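Local coordinates for RabGAP/TBC protein (Chlamydomonas reinhardtii, PDB 4P17), which is of unknown function but, as a flagellar protein of the RabGAP TBC family, probably interacts with Rab GTPases, at residues A153-I157 and L234-V239; S115-F119 and R131-C135; L206-L211 and L266-K270; R213-F218 and E273-V279. One frame throughout, in Å; residues are numbered along the deposited sequence.

Contact 1: residues A153-I157 and L234-V239; sequences AMNTI and LCLFSV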
loop_
_atom_site.group_PDB
_atom_site.type_symbol
_atom_site.label_atom_id
_atom_site.label_comp_id
_atom_site.label_asym_id
_atom_site.label_seq_id
_atom_site.Cartn_x
_atom_site.Cartn_y
_atom_site.Cartn_z
ATOM N N ALA A 153 10.655 5.789 2.278
ATOM C CA ALA A 153 9.426 5.014 2.207
ATOM C C ALA A 153 8.367 5.699 1.344
ATOM O O ALA A 153 7.638 5.060 0.614
ATOM C CB ALA A 153 8.873 4.782 3.641
ATOM N N MET A 154 8.285 7.013 1.450
ATOM C CA MET A 154 7.233 7.754 0.768
ATOM C C MET A 154 7.443 7.763 -0.751
ATOM O O MET A 154 6.520 8.004 -1.502
ATOM C CB MET A 154 7.153 9.177 1.328
ATOM C CG MET A 154 6.693 9.260 2.800
ATOM S SD MET A 154 7.240 10.793 3.628
ATOM C CE MET A 154 6.170 11.988 2.816
ATOM N N ASN A 155 8.653 7.476 -1.220
ATOM C CA ASN A 155 8.902 7.521 -2.661
ATOM C C ASN A 155 8.067 6.485 -3.392
ATOM O O ASN A 155 7.275 6.822 -4.267
ATOM C CB ASN A 155 10.394 7.326 -2.968
ATOM C CG ASN A 155 10.753 7.752 -4.375
ATOM O OD1 ASN A 155 10.396 7.089 -5.353
ATOM N ND2 ASN A 155 11.506 8.819 -4.481
ATOM N N THR A 156 8.160 5.219 -2.991
ATOM C CA THR A 156 7.440 4.185 -3.721
ATOM C C THR A 156 5.927 4.245 -3.421
ATOM O O THR A 156 5.108 3.927 -4.272
ATOM C CB THR A 156 8.015 2.753 -3.428
ATOM O OG1 THR A 156 7.983 2.476 -2.029
ATOM C CG2 THR A 156 9.472 2.634 -3.951
ATOM N N ILE A 157 5.544 4.703 -2.234
ATOM C CA ILE A 157 4.124 4.953 -1.951
ATOM C C ILE A 157 3.513 5.945 -2.949
ATOM O O ILE A 157 2.489 5.708 -3.556
ATOM C CB ILE A 157 3.942 5.482 -0.511
ATOM C CG1 ILE A 157 4.326 4.387 0.493
ATOM C CG2 ILE A 157 2.482 5.890 -0.257
ATOM C CD1 ILE A 157 4.308 4.819 1.923
ATOM N N LEU A 234 6.418 0.347 6.613
ATOM C CA LEU A 234 6.776 1.722 6.235
ATOM C C LEU A 234 6.373 2.034 4.789
ATOM O O LEU A 234 5.956 3.147 4.469
ATOM C CB LEU A 234 8.276 1.977 6.403
ATOM C CG LEU A 234 8.852 1.970 7.816
ATOM C CD1 LEU A 234 10.363 2.127 7.761
ATOM C CD2 LEU A 234 8.203 3.069 8.661
ATOM N N CYS A 235 6.545 1.061 3.909
ATOM C CA CYS A 235 6.259 1.283 2.487
ATOM C C CYS A 235 4.877 0.830 2.104
ATOM O O CYS A 235 4.524 0.846 0.950
ATOM C CB CYS A 235 7.287 0.563 1.622
ATOM S SG CYS A 235 8.964 1.147 1.964
ATOM N N LEU A 236 4.083 0.431 3.088
ATOM C CA LEU A 236 2.738 -0.059 2.865
ATOM C C LEU A 236 2.692 -1.116 1.780
ATOM O O LEU A 236 1.860 -1.040 0.883
ATOM C CB LEU A 236 1.794 1.078 2.475
ATOM C CG LEU A 236 1.880 2.285 3.371
ATOM C CD1 LEU A 236 1.048 3.401 2.743
ATOM C CD2 LEU A 236 1.388 1.888 4.750
ATOM N N PHE A 237 3.610 -2.076 1.890
ATOM C CA PHE A 237 3.806 -3.196 0.951
ATOM C C PHE A 237 4.253 -2.824 -0.452
ATOM O O PHE A 237 4.393 -3.711 -1.289
ATOM C CB PHE A 237 2.521 -4.057 0.869
ATOM C CG PHE A 237 2.102 -4.647 2.201
ATOM C CD1 PHE A 237 2.850 -5.660 2.792
ATOM C CD2 PHE A 237 0.993 -4.158 2.874
ATOM C CE1 PHE A 237 2.479 -6.175 4.023
ATOM C CE2 PHE A 237 0.632 -4.653 4.106
ATOM C CZ PHE A 237 1.367 -5.671 4.682
ATOM N N SER A 238 4.531 -1.542 -0.729
ATOM C CA SER A 238 4.680 -1.121 -2.092
ATOM C C SER A 238 5.976 -1.645 -2.725
ATOM O O SER A 238 6.037 -1.756 -3.952
ATOM C CB SER A 238 4.619 0.417 -2.233
ATOM O OG SER A 238 5.588 1.112 -1.446
ATOM N N VAL A 239 6.990 -1.971 -1.915
ATOM C CA VAL A 239 8.242 -2.523 -2.441
ATOM C C VAL A 239 8.335 -4.042 -2.235
ATOM O O VAL A 239 9.406 -4.616 -2.387
ATOM C CB VAL A 239 9.491 -1.892 -1.793
ATOM C CG1 VAL A 239 9.407 -0.343 -1.826
ATOM C CG2 VAL A 239 9.665 -2.339 -0.375
#

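Contact 2: residues S115-F119 and R131-C135; sequences STHTF and RAALC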
loop_
_atom_site.group_PDB
_atom_site.type_symbol
_atom_site.label_atom_id
_atom_site.label_comp_id
_atom_site.label_asym_id
_atom_site.label_seq_id
_atom_site.Cartn_x
_atom_site.Cartn_y
_atom_site.Cartn_z
ATOM N N SER A 115 15.006 8.334 -6.391
ATOM C CA SER A 115 14.445 7.875 -7.675
ATOM C C SER A 115 15.449 7.251 -8.660
ATOM O O SER A 115 15.066 6.808 -9.743
ATOM C CB SER A 115 13.742 9.046 -8.357
ATOM O OG SER A 115 12.539 9.371 -7.681
ATOM N N THR A 116 16.720 7.202 -8.318
ATOM C CA THR A 116 17.660 6.556 -9.196
ATOM C C THR A 116 17.698 5.051 -8.914
ATOM O O THR A 116 18.471 4.325 -9.528
ATOM C CB THR A 116 19.045 7.162 -9.060
ATOM O OG1 THR A 116 19.556 6.894 -7.750
ATOM C CG2 THR A 116 18.970 8.688 -9.317
ATOM N N HIS A 117 16.858 4.556 -8.009
ATOM C CA HIS A 117 16.822 3.099 -7.825
ATOM C C HIS A 117 15.426 2.538 -7.511
ATOM O O HIS A 117 15.239 1.315 -7.397
ATOM C CB HIS A 117 17.860 2.681 -6.755
ATOM C CG HIS A 117 17.777 3.434 -5.466
ATOM N ND1 HIS A 117 18.519 4.568 -5.218
ATOM C CD2 HIS A 117 17.087 3.176 -4.329
ATOM C CE1 HIS A 117 18.269 4.994 -3.991
ATOM N NE2 HIS A 117 17.404 4.169 -3.431
ATOM N N THR A 118 14.441 3.419 -7.418
ATOM C CA THR A 118 13.051 2.982 -7.370
ATOM C C THR A 118 12.511 2.844 -8.799
ATOM O O THR A 118 13.071 3.430 -9.728
ATOM C CB THR A 118 12.179 3.968 -6.596
ATOM O OG1 THR A 118 12.308 5.254 -7.192
ATOM C CG2 THR A 118 12.604 4.052 -5.127
ATOM N N PHE A 119 11.427 2.088 -8.960
ATOM C CA PHE A 119 10.788 1.851 -10.274
ATOM C C PHE A 119 11.718 1.842 -11.465
ATOM O O PHE A 119 11.571 2.644 -12.386
ATOM C CB PHE A 119 9.711 2.892 -10.519
ATOM C CG PHE A 119 8.681 2.887 -9.477
ATOM C CD1 PHE A 119 7.969 1.734 -9.243
ATOM C CD2 PHE A 119 8.464 3.994 -8.681
ATOM C CE1 PHE A 119 7.031 1.684 -8.276
ATOM C CE2 PHE A 119 7.517 3.944 -7.685
ATOM C CZ PHE A 119 6.795 2.769 -7.499
ATOM N N ARG A 131 9.193 10.734 -13.237
ATOM C CA ARG A 131 10.121 11.184 -12.207
ATOM C C ARG A 131 9.767 12.604 -11.739
ATOM O O ARG A 131 9.782 12.903 -10.546
ATOM C CB ARG A 131 11.554 11.145 -12.732
ATOM C CG ARG A 131 12.043 9.771 -13.119
ATOM C CD ARG A 131 12.136 8.838 -11.924
ATOM N NE ARG A 131 12.665 7.540 -12.325
ATOM C CZ ARG A 131 12.429 6.397 -11.703
ATOM N NH1 ARG A 131 11.677 6.363 -10.611
ATOM N NH2 ARG A 131 12.965 5.289 -12.190
ATOM N N ALA A 132 9.416 13.476 -12.680
ATOM C CA ALA A 132 9.171 14.886 -12.314
ATOM C C ALA A 132 7.896 15.007 -11.528
ATOM O O ALA A 132 7.838 15.724 -10.539
ATOM C CB ALA A 132 9.128 15.771 -13.525
ATOM N N ALA A 133 6.885 14.259 -11.942
ATOM C CA ALA A 133 5.609 14.232 -11.233
ATOM C C ALA A 133 5.758 13.728 -9.817
ATOM O O ALA A 133 5.262 14.322 -8.872
ATOM C CB ALA A 133 4.620 13.359 -11.994
ATOM N N LEU A 134 6.506 12.648 -9.665
ATOM C CA LEU A 134 6.693 12.047 -8.363
ATOM C C LEU A 134 7.465 13.006 -7.468
ATOM O O LEU A 134 7.175 13.177 -6.283
ATOM C CB LEU A 134 7.403 10.716 -8.543
ATOM C CG LEU A 134 7.673 9.875 -7.301
ATOM C CD1 LEU A 134 7.307 8.429 -7.554
ATOM C CD2 LEU A 134 9.107 10.000 -6.975
ATOM N N CYS A 135 8.435 13.678 -8.052
ATOM C CA CYS A 135 9.237 14.625 -7.288
ATOM C C CYS A 135 8.381 15.816 -6.859
ATOM O O CYS A 135 8.482 16.278 -5.723
ATOM C CB CYS A 135 10.448 15.090 -8.097
ATOM S SG CYS A 135 11.762 13.853 -8.206
HETATM O O HOH W 1 11.680 11.485 -9.242
#

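Contact 3: residues L206-L211 and L266-K270; sequences LIGTKL and LAMLK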
loop_
_atom_site.group_PDB
_atom_site.type_symbol
_atom_site.label_atom_id
_atom_site.label_comp_id
_atom_site.label_asym_id
_atom_site.label_seq_id
_atom_site.Cartn_x
_atom_site.Cartn_y
_atom_site.Cartn_z
ATOM N N LEU A 206 0.659 -11.902 17.305
ATOM C CA LEU A 206 -0.170 -12.712 16.430
ATOM C C LEU A 206 0.551 -13.959 15.951
ATOM O O LEU A 206 -0.071 -14.994 15.803
ATOM C CB LEU A 206 -0.643 -11.898 15.229
ATOM C CG LEU A 206 -1.715 -10.878 15.601
ATOM C CD1 LEU A 206 -1.847 -9.811 14.478
ATOM C CD2 LEU A 206 -3.022 -11.592 15.847
ATOM N N ILE A 207 1.848 -13.849 15.693
ATOM C CA ILE A 207 2.629 -15.016 15.265
ATOM C C ILE A 207 2.579 -16.054 16.376
ATOM O O ILE A 207 2.328 -17.239 16.129
ATOM C CB ILE A 207 4.102 -14.616 14.931
ATOM C CG1 ILE A 207 4.150 -13.812 13.629
ATOM C CG2 ILE A 207 5.028 -15.858 14.772
ATOM C CD1 ILE A 207 5.463 -13.087 13.436
ATOM N N GLY A 208 2.801 -15.609 17.615
ATOM C CA GLY A 208 2.846 -16.539 18.729
ATOM C C GLY A 208 1.499 -17.205 18.993
ATOM O O GLY A 208 1.424 -18.385 19.372
ATOM N N THR A 209 0.429 -16.455 18.790
ATOM C CA THR A 209 -0.928 -16.954 19.026
ATOM C C THR A 209 -1.467 -17.817 17.885
ATOM O O THR A 209 -1.982 -18.916 18.111
ATOM C CB THR A 209 -1.903 -15.786 19.260
ATOM O OG1 THR A 209 -1.941 -14.939 18.106
ATOM C CG2 THR A 209 -1.448 -15.003 20.399
ATOM N N LYS A 210 -1.312 -17.323 16.663
ATOM C CA LYS A 210 -1.894 -17.928 15.470
ATOM C C LYS A 210 -0.971 -18.894 14.743
ATOM O O LYS A 210 -1.451 -19.794 14.045
ATOM C CB LYS A 210 -2.323 -16.837 14.485
ATOM C CG LYS A 210 -3.314 -15.846 15.050
ATOM C CD LYS A 210 -4.398 -15.513 14.049
ATOM C CE LYS A 210 -5.238 -14.328 14.476
ATOM N NZ LYS A 210 -6.027 -13.807 13.326
ATOM N N LEU A 211 0.335 -18.721 14.922
ATOM C CA LEU A 211 1.323 -19.451 14.156
ATOM C C LEU A 211 2.414 -19.945 15.105
ATOM O O LEU A 211 3.586 -19.659 14.921
ATOM C CB LEU A 211 1.884 -18.563 13.040
ATOM C CG LEU A 211 0.877 -18.043 11.999
ATOM C CD1 LEU A 211 1.537 -17.034 11.061
ATOM C CD2 LEU A 211 0.241 -19.178 11.194
ATOM N N LEU A 266 0.314 -10.677 8.962
ATOM C CA LEU A 266 0.096 -11.998 9.566
ATOM C C LEU A 266 -0.370 -12.971 8.489
ATOM O O LEU A 266 0.076 -14.123 8.456
ATOM C CB LEU A 266 -0.947 -11.955 10.695
ATOM C CG LEU A 266 -1.129 -13.350 11.299
ATOM C CD1 LEU A 266 0.117 -13.718 12.121
ATOM C CD2 LEU A 266 -2.365 -13.435 12.103
ATOM N N ALA A 267 -1.261 -12.504 7.608
ATOM C CA ALA A 267 -1.786 -13.369 6.552
ATOM C C ALA A 267 -0.649 -13.857 5.655
ATOM O O ALA A 267 -0.631 -15.008 5.250
ATOM C CB ALA A 267 -2.851 -12.644 5.734
ATOM N N MET A 268 0.298 -12.987 5.339
ATOM C CA MET A 268 1.462 -13.402 4.559
ATOM C C MET A 268 2.240 -14.499 5.237
ATOM O O MET A 268 2.703 -15.426 4.583
ATOM C CB MET A 268 2.388 -12.223 4.318
ATOM C CG MET A 268 1.838 -11.218 3.396
ATOM S SD MET A 268 1.813 -11.755 1.691
ATOM C CE MET A 268 3.530 -12.157 1.367
ATOM N N LEU A 269 2.410 -14.377 6.549
ATOM C CA LEU A 269 3.151 -15.377 7.294
ATOM C C LEU A 269 2.370 -16.687 7.385
ATOM O O LEU A 269 2.971 -17.761 7.366
ATOM C CB LEU A 269 3.495 -14.850 8.673
ATOM C CG LEU A 269 4.373 -13.588 8.668
ATOM C CD1 LEU A 269 4.683 -13.061 10.069
ATOM C CD2 LEU A 269 5.671 -13.828 7.904
ATOM N N LYS A 270 1.045 -16.600 7.500
ATOM C CA LYS A 270 0.216 -17.796 7.535
ATOM C C LYS A 270 0.322 -18.555 6.222
ATOM O O LYS A 270 0.480 -19.785 6.180
ATOM C CB LYS A 270 -1.234 -17.416 7.819
ATOM C CG LYS A 270 -2.180 -18.562 8.024
ATOM C CD LYS A 270 -3.420 -18.074 8.743
ATOM C CE LYS A 270 -4.698 -18.627 8.127
ATOM N NZ LYS A 270 -4.662 -20.095 7.903
#

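Contact 4: residues R213-F218 and E273-V279; sequences RLQQHF and EDNMLRV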
loop_
_atom_site.group_PDB
_atom_site.type_symbol
_atom_site.label_atom_id
_atom_site.label_comp_id
_atom_site.label_asym_id
_atom_site.label_seq_id
_atom_site.Cartn_x
_atom_site.Cartn_y
_atom_site.Cartn_z
ATOM N N ARG A 213 4.012 -22.694 15.535
ATOM C CA ARG A 213 5.133 -23.374 14.897
ATOM C C ARG A 213 6.111 -22.376 14.330
ATOM O O ARG A 213 7.322 -22.575 14.365
ATOM C CB ARG A 213 4.673 -24.275 13.782
ATOM C CG ARG A 213 4.024 -25.540 14.236
ATOM C CD ARG A 213 3.503 -26.287 13.000
ATOM N NE ARG A 213 4.546 -27.075 12.341
ATOM C CZ ARG A 213 4.532 -27.442 11.059
ATOM N NH1 ARG A 213 3.535 -27.067 10.266
ATOM N NH2 ARG A 213 5.530 -28.176 10.559
ATOM N N LEU A 214 5.577 -21.297 13.779
ATOM C CA LEU A 214 6.431 -20.300 13.197
ATOM C C LEU A 214 7.204 -19.561 14.293
ATOM O O LEU A 214 8.383 -19.264 14.129
ATOM C CB LEU A 214 5.602 -19.336 12.337
ATOM C CG LEU A 214 6.429 -18.483 11.384
ATOM C CD1 LEU A 214 7.260 -19.308 10.404
ATOM C CD2 LEU A 214 5.556 -17.505 10.612
ATOM N N GLN A 215 6.577 -19.312 15.436
ATOM C CA GLN A 215 7.266 -18.553 16.492
ATOM C C GLN A 215 8.455 -19.343 17.052
ATOM O O GLN A 215 9.546 -18.807 17.244
ATOM C CB GLN A 215 6.295 -18.173 17.612
ATOM C CG GLN A 215 6.809 -17.057 18.519
ATOM C CD GLN A 215 6.934 -15.687 17.848
ATOM O OE1 GLN A 215 7.614 -15.532 16.834
ATOM N NE2 GLN A 215 6.314 -14.664 18.460
ATOM N N GLN A 216 8.237 -20.631 17.283
ATOM C CA GLN A 216 9.291 -21.524 17.754
ATOM C C GLN A 216 10.454 -21.517 16.770
ATOM O O GLN A 216 11.632 -21.508 17.140
ATOM C CB GLN A 216 8.745 -22.945 17.917
ATOM N N HIS A 217 10.082 -21.500 15.504
ATOM C CA HIS A 217 11.013 -21.541 14.410
ATOM C C HIS A 217 11.777 -20.229 14.328
ATOM O O HIS A 217 12.987 -20.233 14.185
ATOM C CB HIS A 217 10.279 -21.838 13.111
ATOM C CG HIS A 217 11.187 -21.914 11.923
ATOM N ND1 HIS A 217 12.244 -22.796 11.857
ATOM C CD2 HIS A 217 11.210 -21.198 10.774
ATOM C CE1 HIS A 217 12.886 -22.614 10.711
ATOM N NE2 HIS A 217 12.282 -21.649 10.039
ATOM N N PHE A 218 11.092 -19.095 14.451
ATOM C CA PHE A 218 11.804 -17.834 14.438
ATOM C C PHE A 218 12.748 -17.714 15.624
ATOM O O PHE A 218 13.845 -17.167 15.492
ATOM C CB PHE A 218 10.839 -16.643 14.443
ATOM C CG PHE A 218 10.169 -16.384 13.127
ATOM C CD1 PHE A 218 10.524 -17.089 11.975
ATOM C CD2 PHE A 218 9.161 -15.420 13.043
ATOM C CE1 PHE A 218 9.903 -16.831 10.758
ATOM C CE2 PHE A 218 8.526 -15.152 11.831
ATOM C CZ PHE A 218 8.890 -15.859 10.688
ATOM N N GLU A 273 3.777 -20.069 5.704
ATOM C CA GLU A 273 4.318 -20.702 6.906
ATOM C C GLU A 273 5.036 -22.018 6.592
ATOM O O GLU A 273 6.165 -22.236 7.041
ATOM C CB GLU A 273 3.225 -20.978 7.932
ATOM C CG GLU A 273 3.814 -21.514 9.228
ATOM C CD GLU A 273 2.771 -21.950 10.241
ATOM O OE1 GLU A 273 1.612 -22.264 9.851
ATOM O OE2 GLU A 273 3.121 -21.985 11.443
ATOM N N ASP A 274 4.359 -22.899 5.855
ATOM C CA ASP A 274 4.929 -24.194 5.490
ATOM C C ASP A 274 6.311 -23.992 4.867
ATOM O O ASP A 274 7.283 -24.685 5.207
ATOM C CB ASP A 274 3.980 -24.923 4.531
ATOM C CG ASP A 274 4.597 -26.156 3.898
ATOM O OD1 ASP A 274 5.472 -26.012 3.015
ATOM O OD2 ASP A 274 4.176 -27.276 4.264
ATOM N N ASN A 275 6.387 -23.014 3.976
ATOM C CA ASN A 275 7.639 -22.655 3.297
ATOM C C ASN A 275 8.764 -22.220 4.253
ATOM O O ASN A 275 9.931 -22.652 4.115
ATOM C CB ASN A 275 7.369 -21.533 2.296
ATOM C CG ASN A 275 6.206 -21.849 1.361
ATOM O OD1 ASN A 275 5.040 -21.938 1.777
ATOM N ND2 ASN A 275 6.521 -22.014 0.088
ATOM N N MET A 276 8.413 -21.354 5.201
ATOM C CA MET A 276 9.383 -20.815 6.141
ATOM C C MET A 276 9.903 -21.872 7.123
ATOM O O MET A 276 11.059 -21.809 7.545
ATOM C CB MET A 276 8.775 -19.638 6.924
ATOM C CG MET A 276 8.906 -18.313 6.199
ATOM S SD MET A 276 8.099 -16.943 7.058
ATOM C CE MET A 276 6.405 -17.430 6.868
ATOM N N LEU A 277 9.074 -22.840 7.477
ATOM C CA LEU A 277 9.451 -23.759 8.556
ATOM C C LEU A 277 10.585 -24.673 8.116
ATOM O O LEU A 277 11.292 -25.233 8.959
ATOM C CB LEU A 277 8.270 -24.602 9.012
ATOM C CG LEU A 277 7.204 -23.887 9.845
ATOM C CD1 LEU A 277 6.024 -24.809 10.029
ATOM C CD2 LEU A 277 7.763 -23.433 11.193
ATOM N N ARG A 278 10.760 -24.824 6.807
ATOM C CA ARG A 278 11.828 -25.682 6.287
ATOM C C ARG A 278 13.157 -24.951 6.122
ATOM O O ARG A 278 14.131 -25.555 5.734
ATOM C CB ARG A 278 11.409 -26.276 4.949
ATOM C CG ARG A 278 10.183 -27.178 5.010
ATOM C CD ARG A 278 9.750 -27.623 3.621
ATOM N NE ARG A 278 9.496 -26.476 2.748
ATOM C CZ ARG A 278 10.409 -25.898 1.972
ATOM N NH1 ARG A 278 11.655 -26.355 1.937
ATOM N NH2 ARG A 278 10.075 -24.858 1.224
ATOM N N VAL A 279 13.214 -23.660 6.458
ATOM C CA VAL A 279 14.430 -22.883 6.262
ATOM C C VAL A 279 15.114 -22.678 7.598
ATOM O O VAL A 279 14.543 -22.101 8.492
ATOM C CB VAL A 279 14.145 -21.511 5.608
ATOM C CG1 VAL A 279 15.425 -20.702 5.472
ATOM C CG2 VAL A 279 13.508 -21.698 4.246
HETATM O O HOH W 2 1.673 -22.892 13.552
#

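Contact 1: residues A153-I157 and L234-V239
A153, T156 and I157 of helix 153-164 pack against the turn after helix 226-234 in this all-helical TBC domain. That helix ends in a Schellman motif with L236 at C-prime. A type I' beta turn runs from C235 to S238. The polar part is a relay. T156 OG1 donates to S238 OG at 2.8 Å, and S238 OG passes its own proton to C235 O at 2.6 Å. This second bond lies in the carbonyl plane, on a lone pair. C235 O also takes S238 N, at 2.9 Å, so two donors from one residue grip it. With a chi1 of 57°, S238 OG lies between its own backbone N and carbonyl carbon, within reach of both partners. The apolar part flanks the relay. I157 CD1 meets L236 CD1 at 3.6 Å, and A153 CB meets C235 SG and L234 CB. V239 CG1 comes against the T156 hydroxyl, the two side chains crossing at about a right angle. L234 O has a second role, as a hydrogen-bond partner of Y189 OH. In active TBC RabGAPs the glutamine finger lies just ahead of the helix matching 153-164. A153 CB sits 3.4 Å from L234 O.

Contact 2: residues S115-F119 and R131-C135
R131 reaches from helix 128-144 to the backbone carbonyls of S115, T118 and F119. The loop S115-F119 follows helix 108-114, and in active TBC RabGAPs this part of the domain carries the arginine finger; H117 probably takes that place here. R131 NH2 donates to two acceptors, T118 O at 3.1 Å and F119 O at 3.0 Å. Neither bond is straight, with N-H...O angles of 140° and 130°. NH2 meets T118 O a little out of its carbonyl plane but stands well above the carbonyl plane of F119, not on a lone pair. NH1 adds a weak bond to T118 O, which thus takes two donors of one guanidinium. S115 O instead lies over the centre of the guanidinium face, 3.3 Å from R131 CZ, where the positive charge probably favours it. The chain bends at chi2 (-65°) and runs straight at chi3, carrying the group across to the loop. With an alanine here, T118 O and F119 O would probably be left without these donors and the loop less firmly tied to helix 128-144. Water 1 makes the second bridge, donating to R131 O and bonding to S115 OG, which also has a weak bond from N155 ND2. R131 O also accepts C135 N in the helix, so water 1 is its second donor. T118 OG1 has one proton for two nearby acceptors, D114 O and an amide oxygen of helix 153-164, so it serves one at a time. L134 packs lightly on the loop: CD2 lies 3.6 Å from S115 OG, and CD1 makes apolar contact 4.5 Å from F119 CE2.

Contact 3: residues L206-L211 and L266-K270
L266 O accepts K270 N at 2.8 Å, a helical bond that fixes two residues facing L206-L211. The setting is helix-on-helix packing in the TBC domain, between helix 201-210 and helix 259-271. The two short segments cross at -46°, with their axes 10.7 Å apart at closest approach. The contact itself is apolar, and L266 is its centre. With CG anti to the backbone N (chi1 -180°), L266 sends its two methyls to different neighbours. CD1 touches L206 CB at 3.7 Å and L211 CD1 at 3.8 Å. CD2 lies against the aliphatic chain of K210, closest at CD, and the two side chains cross at about a right angle. The L211 and L266 side chains lie alongside one another, pointing opposite ways. L211 is the N-cap residue of helix 212-221, so its side chain enters the contact where one helix gives way to the next. Its CD1 also touches L269 CB, and its CD2 crosses the K270 chain, near CA and CG. L269 also touches L214 of helix 212-221 and M276 of helix 273-277. Two carbon pairs are tighter than usual, K210 CD with L266 CD2 and I207 CD1 with L269 CD1, both at 3.5 Å.

Contact 4: residues R213-F218 and E273-V279
L214 and F218 face M276 on the packed side of this contact, while R213 and E273 meet on its open side. This is near-parallel helix packing within the all-helical TBC domain: helix 212-221 and helix 273-277 run in roughly the same direction, at 28°, with segment axes 10.0 Å apart at closest approach. M276 lies against L214, its CB 3.8 Å from L214 CD1. Its sulfur comes to the edge of the F218 ring, 3.9 Å from CZ, a Met-aromatic contact. L214 CG covers part of one face of the same ring, so F218 is held from the face and at the edge. L277 carries the middle: its CA lies over the H217 ring in a CH-pi contact, 3.9 Å from the centroid, and its CD2 touches H217 CB at 3.5 Å. CG of H217 is anti to the backbone N (chi1 -179°), and this directs the ring to the end of helix 273-277. Replacing H217 by an alanine removes the ring, which would probably open a gap over L277 CA and leave the end of helix 273-277 less well covered. The outer side is looser. Water 2 accepts from R213 N and donates to E273 OE2, the latter at 2.7 Å. R213 NH1 stays 5.2 Å from E273 OE1, too far for a salt bridge. No strand borders the contact: L285 and M289 of helix 282-294, I207 of helix 201-210 and L269 of helix 259-271 close round it.

Overall arrangement
The four contacts form two pairs. Contacts 1 and 2 have centres 13 Å apart, and helix 153-164, one side of contact 1, packs against both segments of contact 2. N155 OD1 lies 3.2 Å from T118 OG1 there, a probable hydrogen bond. Contacts 3 and 4 are closer, with centres 10 Å apart. Their helices follow each other in the chain on both sides, and L211 CD2 packs 3.6 Å from E273 OE1. Contacts 2 and 3 lie on opposite sides of the chain's centre, centres 34 Å apart. Contact 2 includes the probable arginine-finger position, and contact 1 probably begins just after the glutamine-finger one. Contacts 3 and 4 are structural packing away from them.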